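Acylneuraminate lyase (PDB 4N4P) is a TIM-barrel protein of the dihydrodipicolinate synthetase family, with four chains in its assembly. Local coordinates at residues N34-E38 / N73-V77; V65-A70 / L97-Y103. One frame throughout, in Å; residues are numbered along the deposited sequence.

Contact 1 of 2, residues N34-E38 / N73-V77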
ATOM      1  N   ASN A  34      38.103  -1.618 -15.895  1.00 10.64           N
ATOM      2  CA  ASN A  34      38.611  -1.102 -17.163  1.00 10.98           C
ATOM      3  C   ASN A  34      37.523  -0.900 -18.204  1.00 11.40           C
ATOM      4  O   ASN A  34      37.554   0.073 -18.946  1.00 12.32           O
ATOM      5  CB  ASN A  34      39.714  -2.006 -17.743  1.00 11.17           C
ATOM      6  CG  ASN A  34      40.982  -2.047 -16.884  1.00 14.35           C
ATOM      7  OD1 ASN A  34      41.233  -1.199 -16.021  1.00 15.66           O
ATOM      8  ND2 ASN A  34      41.817  -3.054 -17.156  1.00 18.64           N
ATOM      9  N   PHE A  35      36.574  -1.834 -18.290  1.00 11.07           N
ATOM     10  CA  PHE A  35      35.470  -1.724 -19.236  1.00 11.20           C
ATOM     11  C   PHE A  35      34.664  -0.440 -18.946  1.00 10.72           C
ATOM     12  O   PHE A  35      34.363   0.349 -19.858  1.00 10.39           O
ATOM     13  CB  PHE A  35      34.580  -2.978 -19.129  1.00 10.68           C
ATOM     14  CG  PHE A  35      33.347  -2.938 -19.988  1.00 12.06           C
ATOM     15  CD1 PHE A  35      33.434  -3.074 -21.366  1.00 11.67           C
ATOM     16  CD2 PHE A  35      32.081  -2.796 -19.391  1.00 11.63           C
ATOM     17  CE1 PHE A  35      32.274  -3.067 -22.159  1.00 12.38           C
ATOM     18  CE2 PHE A  35      30.938  -2.788 -20.160  1.00 12.45           C
ATOM     19  CZ  PHE A  35      31.029  -2.929 -21.547  1.00 13.84           C
ATOM     20  N   LEU A  36      34.382  -0.203 -17.672  1.00 10.31           N
ATOM     21  CA  LEU A  36      33.590   0.973 -17.276  1.00 10.20           C
ATOM     22  C   LEU A  36      34.331   2.275 -17.585  1.00 10.88           C
ATOM     23  O   LEU A  36      33.765   3.224 -18.145  1.00 10.49           O
ATOM     24  CB  LEU A  36      33.228   0.902 -15.790  1.00 10.23           C
ATOM     25  CG  LEU A  36      32.328  -0.295 -15.430  1.00  8.18           C
ATOM     26  CD1 LEU A  36      32.001  -0.318 -13.934  1.00  8.87           C
ATOM     27  CD2 LEU A  36      31.048  -0.212 -16.285  1.00  8.05           C
ATOM     28  N   VAL A  37      35.610   2.316 -17.227  1.00 11.05           N
ATOM     29  CA  VAL A  37      36.420   3.507 -17.466  1.00 11.84           C
ATOM     30  C   VAL A  37      36.673   3.711 -18.957  1.00 12.59           C
ATOM     31  O   VAL A  37      36.501   4.809 -19.465  1.00 11.85           O
ATOM     32  CB  VAL A  37      37.773   3.418 -16.711  1.00 11.56           C
ATOM     33  CG1 VAL A  37      38.708   4.620 -17.063  1.00 13.00           C
ATOM     34  CG2 VAL A  37      37.531   3.326 -15.173  1.00 10.24           C
ATOM     35  N   GLU A  38      37.089   2.654 -19.654  1.00 13.68           N
ATOM     36  CA  GLU A  38      37.652   2.829 -21.005  1.00 14.36           C
ATOM     37  C   GLU A  38      36.642   2.709 -22.121  1.00 14.85           C
ATOM     38  O   GLU A  38      36.783   3.367 -23.154  1.00 15.30           O
ATOM     39  CB  GLU A  38      38.803   1.832 -21.231  1.00 15.05           C
ATOM     40  CG  GLU A  38      39.917   1.973 -20.211  1.00 14.52           C
ATOM     41  CD  GLU A  38      40.813   0.731 -20.105  1.00 18.22           C
ATOM     42  OE1 GLU A  38      40.817  -0.112 -21.029  1.00 20.78           O
ATOM     43  OE2 GLU A  38      41.502   0.589 -19.076  1.00 18.59           O
ATOM     44  N   ASN A  73      41.403   1.117 -10.994  1.00 12.34           N
ATOM     45  CA  ASN A  73      41.006   2.481 -11.378  1.00 12.21           C
ATOM     46  C   ASN A  73      42.245   3.379 -11.489  1.00 13.11           C
ATOM     47  O   ASN A  73      42.336   4.181 -12.413  1.00 12.66           O
ATOM     48  CB  ASN A  73      40.061   3.065 -10.354  1.00 12.09           C
ATOM     49  CG  ASN A  73      39.670   4.481 -10.684  1.00 12.50           C
ATOM     50  OD1 ASN A  73      39.296   4.789 -11.824  1.00  9.71           O
ATOM     51  ND2 ASN A  73      39.772   5.354  -9.698  1.00  8.93           N
ATOM     52  N   ALA A  74      43.189   3.193 -10.552  1.00 13.13           N
ATOM     53  CA  ALA A  74      44.411   4.010 -10.475  1.00 14.89           C
ATOM     54  C   ALA A  74      44.074   5.508 -10.574  1.00 14.98           C
ATOM     55  O   ALA A  74      44.716   6.248 -11.316  1.00 16.53           O
ATOM     56  CB  ALA A  74      45.388   3.598 -11.590  1.00 14.07           C
ATOM     57  N   GLY A  75      43.029   5.930  -9.869  1.00 15.31           N
ATOM     58  CA  GLY A  75      42.611   7.328  -9.800  1.00 15.14           C
ATOM     59  C   GLY A  75      42.004   7.951 -11.055  1.00 15.20           C
ATOM     60  O   GLY A  75      41.819   9.169 -11.097  1.00 15.36           O
ATOM     61  N   ARG A  76      41.677   7.142 -12.066  1.00 13.37           N
ATOM     62  CA  ARG A  76      41.158   7.685 -13.336  1.00 12.88           C
ATOM     63  C   ARG A  76      39.775   8.323 -13.189  1.00 12.96           C
ATOM     64  O   ARG A  76      39.540   9.431 -13.671  1.00 13.35           O
ATOM     65  CB  ARG A  76      41.118   6.627 -14.430  1.00 12.74           C
ATOM     66  CG  ARG A  76      42.506   6.281 -14.969  1.00 13.42           C
ATOM     67  CD  ARG A  76      42.430   5.151 -15.956  1.00 11.93           C
ATOM     68  NE  ARG A  76      42.089   3.863 -15.344  1.00 12.47           N
ATOM     69  CZ  ARG A  76      41.761   2.780 -16.035  1.00 12.41           C
ATOM     70  NH1 ARG A  76      41.669   2.833 -17.371  1.00 14.91           N
ATOM     71  NH2 ARG A  76      41.497   1.647 -15.400  1.00 13.27           N
ATOM     72  N   VAL A  77      38.867   7.615 -12.523  1.00 10.51           N
ATOM     73  CA  VAL A  77      37.521   8.150 -12.310  1.00  9.91           C
ATOM     74  C   VAL A  77      37.191   8.219 -10.825  1.00  9.04           C
ATOM     75  O   VAL A  77      37.926   7.705  -9.996  1.00  9.42           O
ATOM     76  CB  VAL A  77      36.448   7.344 -13.107  1.00  8.59           C
ATOM     77  CG1 VAL A  77      36.783   7.315 -14.606  1.00  9.69           C
ATOM     78  CG2 VAL A  77      36.242   5.924 -12.513  1.00  9.03           C
TER
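Arg76 reaches from the turn after helix 59-73 to the side of helix 26-39, and its guanidinium carries all the polar bonds between 34-38 and 73-77. Two of them cross. NH1 of Arg76 forms a salt bridge with OE2 of Glu38 at 2.8 Å, meeting the carboxylate on its anti lone pair with an N-H...O angle of 161°. NH2 of Arg76 donates to OD1 of Asn34 at 2.9 Å. Both acceptors lie near the guanidinium plane, one helical turn apart, although the carboxylate and amide planes are themselves turned well away from it.

Two further bonds come from its own segment and the helix end just before it: NE of Arg76 donates to O of Asn73 at 3.0 Å, and NH2, besides Asn34, to the carbonyl of Ala72. Bonds at NE, NH1 and NH2 together should fix the rotation of the group.

Apolar packing comes from Val37. Its CG1, anti to the backbone N (chi1 175°), lies over one guanidinium face, displaced toward its rim and 3.5 Å from NH1 of Arg76, while its CG2 meets CG2 of Val77 at 3.9 Å. Both valines also touch Ile45 of strand 44-47.

Across the turn, the Asn73 side-chain amide reaches Val77, the residue just after it, twice: OD1 accepts from N of Val77 at 2.9 Å, in the carbonyl plane, and ND2 donates to O of Val77 at 3.0 Å. The backbone bond from N of Arg76 to O of Asn73 closes a type I' beta turn, with Ala74 and Gly75 both at positive phi. This is a helix-to-strand turn of a TIM barrel, leading from helix 59-73 into strand 78-82 and tied laterally to the neighbouring helix 26-39.

Contact 2 of 2, residues V65-A70 / L97-Y103; sequences VMKLVA and LAKELKY
Tyr103 and Met66 make the hydrogen bond that joins helix 59-73 to the loop that follows helix 88-100. The phenol OH donates to the carbonyl O of Met66 at 2.7 Å, in the carbonyl plane and on a lone pair, and the same oxygen accepts the helical bond from N of Ala70 at 3.2 Å. This buried hydroxyl is thus seated against the helix backbone, with CB of Val69 beside it at 3.5 Å.

The buried part is closely packed. CD1 of Leu101 lies 3.7 Å from O of Met66, and CB of Leu101 faces CB of Ala70 at 4.1 Å. Toward Ala98, the Met66 chain runs extended to SD and then bends (chi3 70°), which carries CE to 3.7 Å from CB of Ala98. Leu101 and Tyr103 come into place where helix 88-100 ends in a Schellman motif, Lys102 taking positive phi.

The side nearer solvent is looser. Lys67 crosses Leu97 at about a right angle, its NZ 3.7 Å from CD1 of Leu97. NZ of Lys67 stays 4.3 Å from OE2 of the exposed Glu100, beyond a salt bridge, so any attraction between them is probably weak.

On the barrel side, Met66, Val69 and Tyr103 all touch Ile47 of strand 44-47, and Val69 and Tyr103 also meet Leu79 of strand 78-82. Beyond the helix pair, Leu68 and Val69 pack on Val29 of helix 26-39, while Ala98 touches Ile134.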
ATOM      1  N   VAL A  65      37.364  -6.543  -2.867  1.00 11.68           N
ATOM      2  CA  VAL A  65      36.777  -5.789  -3.998  1.00 11.88           C
ATOM      3  C   VAL A  65      37.203  -4.326  -3.952  1.00 11.35           C
ATOM      4  O   VAL A  65      37.561  -3.740  -4.982  1.00 11.27           O
ATOM      5  CB  VAL A  65      35.233  -5.911  -4.061  1.00 11.49           C
ATOM      6  CG1 VAL A  65      34.648  -5.010  -5.164  1.00 10.57           C
ATOM      7  CG2 VAL A  65      34.867  -7.375  -4.358  1.00 10.43           C
ATOM      8  N   MET A  66      37.173  -3.751  -2.760  1.00 11.60           N
ATOM      9  CA  MET A  66      37.544  -2.340  -2.595  1.00 11.42           C
ATOM     10  C   MET A  66      38.996  -2.107  -3.020  1.00 12.10           C
ATOM     11  O   MET A  66      39.318  -1.095  -3.677  1.00 11.28           O
ATOM     12  CB  MET A  66      37.336  -1.906  -1.163  1.00 11.93           C
ATOM     13  CG  MET A  66      35.863  -1.823  -0.760  1.00 11.09           C
ATOM     14  SD  MET A  66      35.565  -1.570   0.979  1.00 13.93           S
ATOM     15  CE  MET A  66      36.121   0.130   1.207  1.00 11.49           C
ATOM     16  N   LYS A  67      39.878  -3.031  -2.625  1.00 11.26           N
ATOM     17  CA  LYS A  67      41.299  -2.931  -3.003  1.00 12.19           C
ATOM     18  C   LYS A  67      41.494  -3.065  -4.495  1.00 11.75           C
ATOM     19  O   LYS A  67      42.200  -2.264  -5.112  1.00 11.92           O
ATOM     20  CB  LYS A  67      42.136  -3.995  -2.271  1.00 12.17           C
ATOM     21  CG  LYS A  67      42.185  -3.759  -0.817  1.00 16.04           C
ATOM     22  CD  LYS A  67      42.508  -5.019  -0.035  1.00 22.09           C
ATOM     23  CE  LYS A  67      42.714  -4.686   1.417  1.00 25.61           C
ATOM     24  NZ  LYS A  67      43.795  -3.654   1.567  1.00 28.01           N
ATOM     25  N   LEU A  68      40.849  -4.067  -5.084  1.00 11.19           N
ATOM     26  CA  LEU A  68      41.027  -4.372  -6.492  1.00 12.14           C
ATOM     27  C   LEU A  68      40.508  -3.248  -7.366  1.00 11.21           C
ATOM     28  O   LEU A  68      41.109  -2.939  -8.396  1.00 10.71           O
ATOM     29  CB  LEU A  68      40.327  -5.676  -6.862  1.00 12.48           C
ATOM     30  CG  LEU A  68      40.852  -6.988  -6.276  1.00 14.81           C
ATOM     31  CD1 LEU A  68      39.832  -8.100  -6.543  1.00 15.24           C
ATOM     32  CD2 LEU A  68      42.242  -7.366  -6.810  1.00 17.48           C
ATOM     33  N   VAL A  69      39.406  -2.629  -6.946  1.00 10.64           N
ATOM     34  CA  VAL A  69      38.841  -1.527  -7.720  1.00  9.99           C
ATOM     35  C   VAL A  69      39.757  -0.304  -7.692  1.00 10.81           C
ATOM     36  O   VAL A  69      40.032   0.320  -8.738  1.00  9.80           O
ATOM     37  CB  VAL A  69      37.414  -1.145  -7.230  1.00 10.22           C
ATOM     38  CG1 VAL A  69      36.979   0.193  -7.810  1.00  9.41           C
ATOM     39  CG2 VAL A  69      36.414  -2.244  -7.636  1.00  9.20           C
ATOM     40  N   ALA A  70      40.232   0.033  -6.497  1.00 11.41           N
ATOM     41  CA  ALA A  70      41.108   1.195  -6.343  1.00 11.88           C
ATOM     42  C   ALA A  70      42.394   1.005  -7.147  1.00 13.41           C
ATOM     43  O   ALA A  70      42.852   1.941  -7.807  1.00 13.50           O
ATOM     44  CB  ALA A  70      41.407   1.446  -4.902  1.00 12.41           C
ATOM     45  N   LEU A  97      39.004   1.588   5.558  1.00 12.41           N
ATOM     46  CA  LEU A  97      39.662   1.081   4.358  1.00 12.56           C
ATOM     47  C   LEU A  97      39.408   1.976   3.141  1.00 12.32           C
ATOM     48  O   LEU A  97      40.335   2.234   2.376  1.00 11.60           O
ATOM     49  CB  LEU A  97      39.232  -0.367   4.037  1.00 12.66           C
ATOM     50  CG  LEU A  97      39.922  -1.041   2.847  1.00 13.36           C
ATOM     51  CD1 LEU A  97      41.446  -1.115   3.011  1.00 16.48           C
ATOM     52  CD2 LEU A  97      39.341  -2.444   2.569  1.00 12.12           C
ATOM     53  N   ALA A  98      38.157   2.411   2.951  1.00 11.21           N
ATOM     54  CA  ALA A  98      37.816   3.316   1.859  1.00 11.66           C
ATOM     55  C   ALA A  98      38.705   4.561   1.906  1.00 12.21           C
ATOM     56  O   ALA A  98      39.180   5.035   0.887  1.00 11.69           O
ATOM     57  CB  ALA A  98      36.341   3.725   1.934  1.00 11.43           C
ATOM     58  N   LYS A  99      38.930   5.070   3.108  1.00 12.67           N
ATOM     59  CA  LYS A  99      39.732   6.285   3.247  1.00 13.86           C
ATOM     60  C   LYS A  99      41.207   5.998   2.919  1.00 13.58           C
ATOM     61  O   LYS A  99      41.864   6.762   2.196  1.00 13.67           O
ATOM     62  CB  LYS A  99      39.587   6.827   4.663  1.00 13.83           C
ATOM     63  CG  LYS A  99      40.563   7.989   4.997  1.00 16.25           C
ATOM     64  CD  LYS A  99      40.334   9.189   4.111  1.00 19.11           C
ATOM     65  CE  LYS A  99      41.234  10.383   4.544  1.00 23.67           C
ATOM     66  NZ  LYS A  99      40.796  10.937   5.868  1.00 24.59           N
ATOM     67  N   GLU A 100      41.718   4.912   3.479  1.00 14.84           N
ATOM     68  CA  GLU A 100      43.073   4.418   3.182  1.00 16.30           C
ATOM     69  C   GLU A 100      43.296   4.262   1.675  1.00 16.13           C
ATOM     70  O   GLU A 100      44.384   4.577   1.142  1.00 16.28           O
ATOM     71  CB  GLU A 100      43.320   3.087   3.926  1.00 17.35           C
ATOM     72  CG  GLU A 100      44.668   2.428   3.618  1.00 23.29           C
ATOM     73  CD  GLU A 100      44.804   1.014   4.176  1.00 31.17           C
ATOM     74  OE1 GLU A 100      44.734   0.846   5.409  1.00 35.57           O
ATOM     75  OE2 GLU A 100      45.001   0.064   3.379  1.00 35.76           O
ATOM     76  N   LEU A 101      42.268   3.774   0.975  1.00 14.88           N
ATOM     77  CA  LEU A 101      42.391   3.512  -0.447  1.00 13.88           C
ATOM     78  C   LEU A 101      42.053   4.723  -1.319  1.00 13.45           C
ATOM     79  O   LEU A 101      42.086   4.616  -2.547  1.00 12.63           O
ATOM     80  CB  LEU A 101      41.524   2.310  -0.864  1.00 14.29           C
ATOM     81  CG  LEU A 101      41.993   0.960  -0.319  1.00 15.27           C
ATOM     82  CD1 LEU A 101      40.863  -0.039  -0.509  1.00 13.78           C
ATOM     83  CD2 LEU A 101      43.266   0.499  -1.013  1.00 15.93           C
ATOM     84  N   LYS A 102      41.743   5.841  -0.662  1.00 12.89           N
ATOM     85  CA  LYS A 102      41.507   7.147  -1.300  1.00 13.84           C
ATOM     86  C   LYS A 102      40.221   7.167  -2.116  1.00 12.61           C
ATOM     87  O   LYS A 102      40.157   7.804  -3.177  1.00 12.36           O
ATOM     88  CB  LYS A 102      42.698   7.583  -2.182  1.00 14.26           C
ATOM     89  CG  LYS A 102      44.080   7.415  -1.550  1.00 19.53           C
ATOM     90  CD  LYS A 102      44.442   8.593  -0.701  1.00 27.60           C
ATOM     91  CE  LYS A 102      45.939   8.883  -0.808  1.00 30.60           C
ATOM     92  NZ  LYS A 102      46.198  10.352  -0.665  1.00 32.55           N
ATOM     93  N   TYR A 103      39.199   6.478  -1.620  1.00 11.57           N
ATOM     94  CA  TYR A 103      37.854   6.587  -2.212  1.00 11.11           C
ATOM     95  C   TYR A 103      37.356   8.019  -2.045  1.00 10.96           C
ATOM     96  O   TYR A 103      37.679   8.688  -1.064  1.00 11.03           O
ATOM     97  CB  TYR A 103      36.870   5.587  -1.546  1.00 10.34           C
ATOM     98  CG  TYR A 103      36.951   4.232  -2.202  1.00 10.63           C
ATOM     99  CD1 TYR A 103      38.047   3.377  -1.964  1.00  8.49           C
ATOM    100  CD2 TYR A 103      35.981   3.830  -3.123  1.00  8.99           C
ATOM    101  CE1 TYR A 103      38.154   2.132  -2.618  1.00 10.73           C
ATOM    102  CE2 TYR A 103      36.061   2.618  -3.773  1.00  8.70           C
ATOM    103  CZ  TYR A 103      37.169   1.762  -3.529  1.00 11.81           C
ATOM    104  OH  TYR A 103      37.261   0.567  -4.199  1.00 10.93           O
TER

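Overall arrangement
From the N terminus, the chain runs through strand 9-12 into helix 26-39, passes through strand 44-47 into helix 59-73, and closes contact 1 at the turn that follows. Contact 2 has by then already begun, on 65-70; it closes only after strand 78-82 and helix 88-100, at 97-103. The segments therefore alternate along the sequence, so the two contacts cross rather than nest. Helix 59-73 is common to both: 65-70 lies within it, and 73-77 starts at its last residue. The contact centres are about 14 Å apart. Together they tie three successive outer helices of the barrel, 26-39, 59-73 and 88-100, beside parallel strands 44-47 and 78-82.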